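Local structure of beta-galacturonidase (Eisenbergiella tayi, 6NCW) at residues I68-A79 against H91-L102; L152-F160 against M360-P368. The protein is a glycoside hydrolase family 2 enzyme that acts as a beta-galacturonidase, probably cleaving galacturonate from the ends of beta-linked sugars or conjugates. All coordinates share one frame; numbering follows the deposited sequence.

In the fold
From the N terminus, contact 1 forms first. Segments I68-A79 and H91-L102 pair within the N-terminal beta-sandwich. They close a short loop of 11 residues, the rest of hairpin 78-83/86-92. Contact 2 opens only after this loop is complete, so the two lie in series and neither encloses the other. It closes a loop of about 200 residues, joining strand 150-162 of the immunoglobulin-like sandwich to the end of helix 349-364 in the TIM barrel. The two centres are about 19 Å apart, but the contacts meet at this helix: P97 of contact 1 packs on A363 of contact 2. The helix thus touches both beta domains.

Contact 1: residues I68-A79 against H91-L102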
loop_
_atom_site.group_PDB
_atom_site.type_symbol
_atom_site.label_atom_id
_atom_site.label_comp_id
_atom_site.label_asym_id
_atom_site.label_seq_id
_atom_site.Cartn_x
_atom_site.Cartn_y
_atom_site.Cartn_z
ATOM N N ILE A 68 -50.687 12.644 -12.589
ATOM C CA ILE A 68 -49.464 11.884 -12.375
ATOM C C ILE A 68 -48.836 12.245 -11.033
ATOM O O ILE A 68 -49.055 13.324 -10.473
ATOM C CB ILE A 68 -48.432 12.099 -13.498
ATOM C CG1 ILE A 68 -47.862 13.515 -13.440
ATOM C CG2 ILE A 68 -49.050 11.790 -14.859
ATOM C CD1 ILE A 68 -46.650 13.735 -14.346
ATOM N N ARG A 69 -48.026 11.317 -10.535
ATOM C CA ARG A 69 -47.213 11.517 -9.345
ATOM C C ARG A 69 -45.798 11.087 -9.684
ATOM O O ARG A 69 -45.583 9.964 -10.155
ATOM C CB ARG A 69 -47.766 10.711 -8.167
ATOM C CG ARG A 69 -47.005 10.847 -6.866
ATOM C CD ARG A 69 -47.626 9.920 -5.820
ATOM N NE ARG A 69 -46.872 9.924 -4.577
ATOM C CZ ARG A 69 -46.180 8.891 -4.109
ATOM N NH1 ARG A 69 -46.147 7.743 -4.779
ATOM N NH2 ARG A 69 -45.516 9.013 -2.962
ATOM N N LEU A 70 -44.844 11.982 -9.484
ATOM C CA LEU A 70 -43.426 11.646 -9.558
ATOM C C LEU A 70 -42.899 11.509 -8.136
ATOM O O LEU A 70 -42.912 12.484 -7.379
ATOM C CB LEU A 70 -42.644 12.714 -10.313
ATOM C CG LEU A 70 -43.031 12.889 -11.777
ATOM C CD1 LEU A 70 -42.820 14.337 -12.192
ATOM C CD2 LEU A 70 -42.196 11.964 -12.631
ATOM N N GLU A 71 -42.456 10.305 -7.766
ATOM C CA GLU A 71 -41.831 10.094 -6.467
ATOM C C GLU A 71 -40.312 10.060 -6.606
ATOM O O GLU A 71 -39.766 9.296 -7.415
ATOM C CB GLU A 71 -42.308 8.813 -5.787
ATOM C CG GLU A 71 -41.673 8.696 -4.375
ATOM C CD GLU A 71 -42.075 7.454 -3.613
ATOM O OE1 GLU A 71 -42.634 6.519 -4.227
ATOM O OE2 GLU A 71 -41.810 7.420 -2.386
ATOM N N PHE A 72 -39.642 10.888 -5.818
ATOM C CA PHE A 72 -38.184 10.922 -5.743
ATOM C C PHE A 72 -37.741 10.346 -4.404
ATOM O O PHE A 72 -38.108 10.872 -3.348
ATOM C CB PHE A 72 -37.679 12.347 -5.926
ATOM C CG PHE A 72 -37.995 12.911 -7.282
ATOM C CD1 PHE A 72 -39.231 13.500 -7.531
ATOM C CD2 PHE A 72 -37.071 12.821 -8.316
ATOM C CE1 PHE A 72 -39.534 14.006 -8.798
ATOM C CE2 PHE A 72 -37.374 13.323 -9.588
ATOM C CZ PHE A 72 -38.606 13.912 -9.822
ATOM N N LYS A 73 -36.966 9.262 -4.447
ATOM C CA LYS A 73 -36.549 8.624 -3.202
ATOM C C LYS A 73 -35.359 9.324 -2.548
ATOM O O LYS A 73 -35.179 9.198 -1.334
ATOM C CB LYS A 73 -36.210 7.153 -3.443
ATOM C CG LYS A 73 -37.416 6.278 -3.793
ATOM C CD LYS A 73 -38.386 6.151 -2.628
ATOM C CE LYS A 73 -39.495 5.141 -2.973
ATOM N NZ LYS A 73 -40.497 4.992 -1.883
ATOM N N GLY A 74 -34.547 10.041 -3.316
ATOM C CA GLY A 74 -33.545 10.906 -2.736
ATOM C C GLY A 74 -32.814 11.723 -3.778
ATOM O O GLY A 74 -32.322 11.176 -4.764
ATOM N N VAL A 75 -32.730 13.034 -3.575
ATOM C CA VAL A 75 -31.917 13.917 -4.403
ATOM C C VAL A 75 -30.955 14.648 -3.472
ATOM O O VAL A 75 -31.397 15.325 -2.530
ATOM C CB VAL A 75 -32.773 14.916 -5.203
ATOM C CG1 VAL A 75 -31.880 15.814 -6.056
ATOM C CG2 VAL A 75 -33.831 14.200 -6.078
ATOM N N SER A 76 -29.645 14.532 -3.743
ATOM C CA SER A 76 -28.616 15.106 -2.876
ATOM C C SER A 76 -28.199 16.493 -3.362
ATOM O O SER A 76 -27.739 16.632 -4.497
ATOM C CB SER A 76 -27.383 14.198 -2.830
ATOM O OG SER A 76 -27.661 12.955 -2.218
ATOM N N HIS A 77 -28.342 17.518 -2.512
ATOM C CA HIS A 77 -29.171 17.484 -1.307
ATOM C C HIS A 77 -30.368 18.460 -1.432
ATOM O O HIS A 77 -31.314 18.391 -0.664
ATOM C CB HIS A 77 -28.349 17.798 -0.046
ATOM C CG HIS A 77 -27.660 19.127 -0.054
ATOM N ND1 HIS A 77 -28.333 20.322 -0.199
ATOM C CD2 HIS A 77 -26.359 19.451 0.125
ATOM C CE1 HIS A 77 -27.474 21.323 -0.136
ATOM N NE2 HIS A 77 -26.268 20.822 0.070
ATOM N N THR A 78 -30.325 19.349 -2.424
ATOM C CA THR A 78 -31.403 20.294 -2.681
ATOM C C THR A 78 -31.889 20.122 -4.116
ATOM O O THR A 78 -31.077 20.127 -5.046
ATOM C CB THR A 78 -30.909 21.723 -2.410
ATOM O OG1 THR A 78 -30.538 21.827 -1.020
ATOM C CG2 THR A 78 -31.982 22.764 -2.733
ATOM N N ALA A 79 -33.210 19.982 -4.298
ATOM C CA ALA A 79 -33.806 19.607 -5.582
ATOM C C ALA A 79 -34.813 20.642 -6.063
ATOM O O ALA A 79 -35.552 21.213 -5.262
ATOM C CB ALA A 79 -34.534 18.251 -5.485
ATOM N N HIS A 91 -37.290 20.450 -2.950
ATOM C CA HIS A 91 -37.033 19.627 -1.774
ATOM C C HIS A 91 -35.664 19.941 -1.193
ATOM O O HIS A 91 -34.742 20.334 -1.911
ATOM C CB HIS A 91 -37.118 18.138 -2.113
ATOM C CG HIS A 91 -37.038 17.236 -0.919
ATOM N ND1 HIS A 91 -35.904 16.512 -0.604
ATOM C CD2 HIS A 91 -37.964 16.913 0.017
ATOM C CE1 HIS A 91 -36.139 15.784 0.475
ATOM N NE2 HIS A 91 -37.380 16.012 0.875
ATOM N N TYR A 92 -35.557 19.773 0.121
ATOM C CA TYR A 92 -34.294 19.836 0.838
ATOM C C TYR A 92 -34.161 18.577 1.681
ATOM O O TYR A 92 -35.147 18.120 2.282
ATOM C CB TYR A 92 -34.188 21.073 1.748
ATOM C CG TYR A 92 -32.905 21.097 2.548
ATOM C CD1 TYR A 92 -31.765 21.680 2.024
ATOM C CD2 TYR A 92 -32.821 20.500 3.820
ATOM C CE1 TYR A 92 -30.563 21.695 2.740
ATOM C CE2 TYR A 92 -31.615 20.502 4.549
ATOM C CZ TYR A 92 -30.490 21.101 3.998
ATOM O OH TYR A 92 -29.276 21.138 4.683
ATOM N N ASN A 93 -32.928 18.034 1.704
ATOM C CA ASN A 93 -32.447 16.880 2.474
ATOM C C ASN A 93 -32.276 15.679 1.555
ATOM O O ASN A 93 -33.234 15.225 0.921
ATOM C CB ASN A 93 -33.356 16.503 3.645
ATOM C CG ASN A 93 -32.657 15.601 4.666
ATOM O OD1 ASN A 93 -31.536 15.887 5.101
ATOM N ND2 ASN A 93 -33.317 14.524 5.056
ATOM N N ALA A 94 -31.054 15.152 1.498
ATOM C CA ALA A 94 -30.708 14.120 0.528
ATOM C C ALA A 94 -31.359 12.781 0.838
ATOM O O ALA A 94 -31.405 11.909 -0.036
ATOM C CB ALA A 94 -29.185 13.934 0.485
ATOM N N TYR A 95 -31.841 12.588 2.057
ATOM C CA TYR A 95 -31.972 11.250 2.593
ATOM C C TYR A 95 -33.407 10.817 2.841
ATOM O O TYR A 95 -33.614 9.695 3.311
ATOM C CB TYR A 95 -31.154 11.141 3.894
ATOM C CG TYR A 95 -29.714 11.575 3.770
ATOM C CD1 TYR A 95 -28.786 10.797 3.080
ATOM C CD2 TYR A 95 -29.265 12.759 4.372
ATOM C CE1 TYR A 95 -27.432 11.181 2.991
ATOM C CE2 TYR A 95 -27.932 13.150 4.294
ATOM C CZ TYR A 95 -27.023 12.365 3.597
ATOM O OH TYR A 95 -25.708 12.768 3.518
ATOM N N THR A 96 -34.400 11.663 2.530
ATOM C CA THR A 96 -35.803 11.341 2.703
ATOM C C THR A 96 -36.551 11.511 1.377
ATOM O O THR A 96 -36.204 12.375 0.564
ATOM C CB THR A 96 -36.447 12.222 3.781
ATOM O OG1 THR A 96 -36.069 13.594 3.585
ATOM C CG2 THR A 96 -36.009 11.766 5.186
ATOM N N PRO A 97 -37.560 10.685 1.124
ATOM C CA PRO A 97 -38.276 10.755 -0.156
ATOM C C PRO A 97 -39.286 11.894 -0.168
ATOM O O PRO A 97 -39.701 12.411 0.872
ATOM C CB PRO A 97 -38.978 9.394 -0.250
ATOM C CG PRO A 97 -39.147 8.954 1.165
ATOM C CD PRO A 97 -38.064 9.611 1.999
ATOM N N PHE A 98 -39.639 12.308 -1.379
ATOM C CA PHE A 98 -40.642 13.351 -1.589
ATOM C C PHE A 98 -41.334 13.065 -2.912
ATOM O O PHE A 98 -40.892 12.211 -3.685
ATOM C CB PHE A 98 -40.031 14.770 -1.572
ATOM C CG PHE A 98 -39.016 15.045 -2.696
ATOM C CD1 PHE A 98 -37.697 14.617 -2.588
ATOM C CD2 PHE A 98 -39.386 15.757 -3.830
ATOM C CE1 PHE A 98 -36.766 14.890 -3.593
ATOM C CE2 PHE A 98 -38.474 16.031 -4.842
ATOM C CZ PHE A 98 -37.152 15.598 -4.724
ATOM N N ASP A 99 -42.435 13.769 -3.176
ATOM C CA ASP A 99 -43.147 13.542 -4.430
ATOM C C ASP A 99 -43.662 14.853 -5.019
ATOM O O ASP A 99 -43.793 15.870 -4.332
ATOM C CB ASP A 99 -44.305 12.522 -4.270
ATOM C CG ASP A 99 -45.479 13.042 -3.414
ATOM O OD1 ASP A 99 -45.570 14.249 -3.113
ATOM O OD2 ASP A 99 -46.332 12.209 -3.038
ATOM N N VAL A 100 -43.939 14.804 -6.321
ATOM C CA VAL A 100 -44.595 15.875 -7.060
ATOM C C VAL A 100 -45.851 15.288 -7.675
ATOM O O VAL A 100 -45.796 14.225 -8.308
ATOM C CB VAL A 100 -43.686 16.459 -8.155
ATOM C CG1 VAL A 100 -44.424 17.524 -8.950
ATOM C CG2 VAL A 100 -42.416 17.021 -7.541
ATOM N N VAL A 101 -46.979 15.964 -7.479
ATOM C CA VAL A 101 -48.265 15.536 -8.018
ATOM C C VAL A 101 -48.740 16.576 -9.025
ATOM O O VAL A 101 -48.747 17.775 -8.731
ATOM C CB VAL A 101 -49.301 15.328 -6.904
ATOM C CG1 VAL A 101 -50.655 14.993 -7.513
ATOM C CG2 VAL A 101 -48.832 14.214 -5.964
ATOM N N LEU A 102 -49.123 16.115 -10.213
ATOM C CA LEU A 102 -49.490 16.994 -11.315
ATOM C C LEU A 102 -50.863 16.611 -11.834
ATOM O O LEU A 102 -51.097 15.449 -12.180
ATOM C CB LEU A 102 -48.476 16.920 -12.452
ATOM C CG LEU A 102 -47.179 17.656 -12.157
ATOM C CD1 LEU A 102 -46.267 17.594 -13.361
ATOM C CD2 LEU A 102 -47.493 19.090 -11.762
HETATM O O HOH W 1 -33.646 16.999 -2.049
HETATM O O HOH W 2 -34.279 13.689 -1.253
#
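F72 and F98 pack together inside the N-terminal beta-sandwich, a jelly-roll type domain in this family. The two segments pair in both of its sheets: 68-72 runs antiparallel to 98-102 in one, and 78-79 to 91-92 in the other. Residues 73-77 and 93-97 carry the chain between the sheets.

Backbone bonds hold both pairings. I68, L70 and F72 each exchange two with L102, V100 and F98. A79 and H91 do the same, and N93 N binds H77 O.

The apolar contacts face V81 and V83. F98 CG sits between its backbone N and carbonyl carbon (chi1 63°). This turns one ring face to F72 CB, 3.7 Å from the F98 centroid, and H91 CB covers the opposite face. The two rings are nearly parallel but barely overlap. F98 CZ reaches A79 CB at 3.8 Å, linking the two sheets.

On the other face R69, E71, K73 and D99 form a salt-bridge network. R69 NE donates to D99 OD2 at 2.8 Å, with the guanidinium and carboxylate planes 88° apart. R69 also pairs with E145. K73 NZ forms a salt bridge to E71 OE2 at 2.8 Å and pairs with E317.

One water joins V75 O to H91 ND1, while H91 NE2 binds E359. A second accepts from V75 N at 2.9 Å and lies within bonding reach of N93 O and T96 O, more acceptors nearby than protons.

Contact 2: residues L152-F160 against M360-P368; sequences LSWIHFTPF and MITAHYNHP
H156 lays its imidazole over Y365 in an offset stack, with centroids 4.6 Å apart and planes only 9° from parallel. The rings are slid so that each covers the other's CB: Y365 CB stands 3.6 Å from the H156 centroid, and H156 CB lies over the phenol face. W154 CE3 covers the opposite face of the imidazole. Its edge is used too. H156 NE2 donates to T362 O at 2.9 Å, meeting a lone pair in the carbonyl plane. With both faces covered, this bond helps fix the rotation of the ring, and NE2 carries a proton.

The contact joins two domains. Strand 150-162 is the outermost strand, within this chain, of a sheet in the immunoglobulin-like sandwich. Helix 349-364 belongs to the TIM barrel, and a type I turn, H364 to H367, leads from it toward strand 370-374. The galacturonate-binding residues lie away from here.

N366, in that turn, grips the strand backbone with both ends of its amide. ND2 donates to I155 O at 2.8 Å, and OD1 accepts from F157 N at 2.9 Å in a nearly straight bond (175°). The amide thus bonds the residues before and after H156, as a parallel strand would.

Y365 CG is anti to its backbone N (chi1 -172°), which carries the phenol obliquely to the strand, so that its hydroxyl reaches T158. There OH and OG1 share a hydrogen bond of 2.7 Å. T362 OG1 bonds back to R358 O, while its CG2 sits over the five-membered ring of W154, 3.6 Å from CD1.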
loop_
_atom_site.group_PDB
_atom_site.type_symbol
_atom_site.label_atom_id
_atom_site.label_comp_id
_atom_site.label_asym_id
_atom_site.label_seq_id
_atom_site.Cartn_x
_atom_site.Cartn_y
_atom_site.Cartn_z
ATOM N N LEU A 152 -54.111 6.243 -2.709
ATOM C CA LEU A 152 -53.655 5.927 -1.359
ATOM C C LEU A 152 -52.262 6.521 -1.142
ATOM O O LEU A 152 -51.287 6.090 -1.764
ATOM C CB LEU A 152 -53.661 4.415 -1.159
ATOM C CG LEU A 152 -55.081 3.848 -1.293
ATOM C CD1 LEU A 152 -55.144 2.347 -1.084
ATOM C CD2 LEU A 152 -55.995 4.556 -0.305
ATOM N N SER A 153 -52.170 7.505 -0.245
ATOM C CA SER A 153 -50.913 8.196 0.024
ATOM C C SER A 153 -49.966 7.368 0.906
ATOM O O SER A 153 -48.755 7.348 0.661
ATOM C CB SER A 153 -51.218 9.550 0.657
ATOM O OG SER A 153 -50.074 10.076 1.295
ATOM N N TRP A 154 -50.482 6.684 1.925
ATOM C CA TRP A 154 -49.694 5.763 2.744
ATOM C C TRP A 154 -50.642 4.900 3.572
ATOM O O TRP A 154 -51.830 5.208 3.704
ATOM C CB TRP A 154 -48.698 6.496 3.668
ATOM C CG TRP A 154 -49.260 7.633 4.539
ATOM C CD1 TRP A 154 -49.162 8.971 4.290
ATOM C CD2 TRP A 154 -49.976 7.516 5.789
ATOM N NE1 TRP A 154 -49.776 9.691 5.283
ATOM C CE2 TRP A 154 -50.275 8.824 6.222
ATOM C CE3 TRP A 154 -50.404 6.431 6.573
ATOM C CZ2 TRP A 154 -50.975 9.084 7.409
ATOM C CZ3 TRP A 154 -51.095 6.692 7.758
ATOM C CH2 TRP A 154 -51.378 8.009 8.159
ATOM N N ILE A 155 -50.100 3.799 4.099
ATOM C CA ILE A 155 -50.760 2.939 5.077
ATOM C C ILE A 155 -49.759 2.630 6.200
ATOM O O ILE A 155 -48.597 2.317 5.926
ATOM C CB ILE A 155 -51.283 1.645 4.419
ATOM C CG1 ILE A 155 -51.859 0.686 5.463
ATOM C CG2 ILE A 155 -50.190 0.961 3.609
ATOM C CD1 ILE A 155 -52.676 -0.436 4.848
ATOM N N HIS A 156 -50.202 2.751 7.456
ATOM C CA HIS A 156 -49.400 2.458 8.639
ATOM C C HIS A 156 -50.070 1.359 9.443
ATOM O O HIS A 156 -51.213 1.519 9.883
ATOM C CB HIS A 156 -49.223 3.690 9.529
ATOM C CG HIS A 156 -48.405 4.770 8.907
ATOM N ND1 HIS A 156 -48.278 6.024 9.469
ATOM C CD2 HIS A 156 -47.661 4.785 7.778
ATOM C CE1 HIS A 156 -47.498 6.768 8.706
ATOM N NE2 HIS A 156 -47.109 6.040 7.674
ATOM N N PHE A 157 -49.351 0.267 9.662
ATOM C CA PHE A 157 -49.834 -0.854 10.448
ATOM C C PHE A 157 -49.055 -0.916 11.750
ATOM O O PHE A 157 -47.831 -0.765 11.751
ATOM C CB PHE A 157 -49.666 -2.173 9.687
ATOM C CG PHE A 157 -50.044 -3.379 10.491
ATOM C CD1 PHE A 157 -51.384 -3.739 10.633
ATOM C CD2 PHE A 157 -49.067 -4.138 11.125
ATOM C CE1 PHE A 157 -51.738 -4.840 11.390
ATOM C CE2 PHE A 157 -49.410 -5.247 11.876
ATOM C CZ PHE A 157 -50.749 -5.601 12.008
ATOM N N THR A 158 -49.766 -1.151 12.848
ATOM C CA THR A 158 -49.183 -1.235 14.181
ATOM C C THR A 158 -49.555 -2.567 14.815
ATOM O O THR A 158 -50.753 -2.824 15.028
ATOM C CB THR A 158 -49.676 -0.091 15.076
ATOM O OG1 THR A 158 -49.628 1.148 14.356
ATOM C CG2 THR A 158 -48.830 0.000 16.353
ATOM N N PRO A 159 -48.595 -3.431 15.139
ATOM C CA PRO A 159 -48.912 -4.639 15.911
ATOM C C PRO A 159 -48.956 -4.357 17.405
ATOM O O PRO A 159 -48.290 -3.448 17.913
ATOM C CB PRO A 159 -47.756 -5.587 15.566
ATOM C CG PRO A 159 -46.586 -4.635 15.354
ATOM C CD PRO A 159 -47.165 -3.363 14.764
ATOM N N PHE A 160 -49.770 -5.156 18.106
ATOM C CA PHE A 160 -49.919 -5.114 19.559
ATOM C C PHE A 160 -49.858 -6.535 20.097
ATOM O O PHE A 160 -50.549 -7.422 19.587
ATOM C CB PHE A 160 -51.244 -4.467 19.985
ATOM C CG PHE A 160 -51.398 -3.040 19.552
ATOM C CD1 PHE A 160 -50.777 -2.015 20.253
ATOM C CD2 PHE A 160 -52.161 -2.718 18.449
ATOM C CE1 PHE A 160 -50.914 -0.699 19.866
ATOM C CE2 PHE A 160 -52.306 -1.400 18.055
ATOM C CZ PHE A 160 -51.678 -0.388 18.771
ATOM N N MET A 360 -39.387 10.929 7.209
ATOM C CA MET A 360 -38.775 9.672 7.625
ATOM C C MET A 360 -39.801 8.731 8.250
ATOM O O MET A 360 -39.914 7.568 7.853
ATOM C CB MET A 360 -37.624 9.973 8.594
ATOM C CG MET A 360 -37.162 8.850 9.490
ATOM S SD MET A 360 -35.822 9.404 10.614
ATOM C CE MET A 360 -36.686 10.248 11.943
ATOM N N ILE A 361 -40.561 9.206 9.234
ATOM C CA ILE A 361 -41.458 8.290 9.940
ATOM C C ILE A 361 -42.661 7.939 9.070
ATOM O O ILE A 361 -43.092 6.779 9.033
ATOM C CB ILE A 361 -41.875 8.863 11.308
ATOM C CG1 ILE A 361 -40.641 8.978 12.213
ATOM C CG2 ILE A 361 -42.911 7.959 11.986
ATOM C CD1 ILE A 361 -40.906 9.514 13.603
ATOM N N THR A 362 -43.206 8.914 8.332
ATOM C CA THR A 362 -44.327 8.604 7.447
ATOM C C THR A 362 -43.940 7.521 6.440
ATOM O O THR A 362 -44.718 6.602 6.180
ATOM C CB THR A 362 -44.808 9.870 6.734
ATOM O OG1 THR A 362 -45.139 10.862 7.715
ATOM C CG2 THR A 362 -46.046 9.587 5.881
ATOM N N ALA A 363 -42.715 7.579 5.914
ATOM C CA ALA A 363 -42.307 6.633 4.883
ATOM C C ALA A 363 -41.922 5.277 5.464
ATOM O O ALA A 363 -42.205 4.241 4.850
ATOM C CB ALA A 363 -41.140 7.219 4.083
ATOM N N HIS A 364 -41.300 5.263 6.647
ATOM C CA HIS A 364 -40.635 4.087 7.206
ATOM C C HIS A 364 -41.408 3.433 8.337
ATOM O O HIS A 364 -40.915 2.464 8.923
ATOM C CB HIS A 364 -39.236 4.461 7.722
ATOM C CG HIS A 364 -38.309 4.946 6.652
ATOM N ND1 HIS A 364 -37.025 5.375 6.914
ATOM C CD2 HIS A 364 -38.484 5.072 5.311
ATOM C CE1 HIS A 364 -36.447 5.743 5.783
ATOM N NE2 HIS A 364 -37.309 5.569 4.794
ATOM N N TYR A 365 -42.619 3.914 8.634
ATOM C CA TYR A 365 -43.373 3.458 9.805
ATOM C C TYR A 365 -43.449 1.940 9.905
ATOM O O TYR A 365 -43.439 1.381 11.009
ATOM C CB TYR A 365 -44.794 4.033 9.761
ATOM C CG TYR A 365 -45.565 3.770 11.032
ATOM C CD1 TYR A 365 -45.581 4.711 12.067
ATOM C CD2 TYR A 365 -46.244 2.572 11.218
ATOM C CE1 TYR A 365 -46.279 4.465 13.254
ATOM C CE2 TYR A 365 -46.937 2.314 12.391
ATOM C CZ TYR A 365 -46.956 3.262 13.407
ATOM O OH TYR A 365 -47.652 2.995 14.574
ATOM N N ASN A 366 -43.564 1.257 8.768
ATOM C CA ASN A 366 -43.923 -0.154 8.781
ATOM C C ASN A 366 -42.748 -1.102 8.949
ATOM O O ASN A 366 -42.984 -2.304 9.103
ATOM C CB ASN A 366 -44.664 -0.522 7.487
ATOM C CG ASN A 366 -46.032 0.131 7.399
ATOM O OD1 ASN A 366 -46.747 0.208 8.393
ATOM N ND2 ASN A 366 -46.389 0.623 6.217
ATOM N N HIS A 367 -41.509 -0.617 8.881
ATOM C CA HIS A 367 -40.349 -1.516 8.863
ATOM C C HIS A 367 -40.176 -2.185 10.215
ATOM O O HIS A 367 -39.860 -1.498 11.193
ATOM C CB HIS A 367 -39.068 -0.757 8.478
ATOM C CG HIS A 367 -38.988 -0.419 7.019
ATOM N ND1 HIS A 367 -38.574 -1.326 6.064
ATOM C CD2 HIS A 367 -39.296 0.715 6.350
ATOM C CE1 HIS A 367 -38.633 -0.763 4.869
ATOM N NE2 HIS A 367 -39.068 0.476 5.016
ATOM N N PRO A 368 -40.388 -3.496 10.334
ATOM C CA PRO A 368 -40.182 -4.141 11.640
ATOM C C PRO A 368 -38.756 -4.033 12.146
ATOM O O PRO A 368 -38.535 -4.107 13.363
ATOM C CB PRO A 368 -40.575 -5.598 11.371
ATOM C CG PRO A 368 -40.302 -5.771 9.876
ATOM C CD PRO A 368 -40.738 -4.466 9.281
#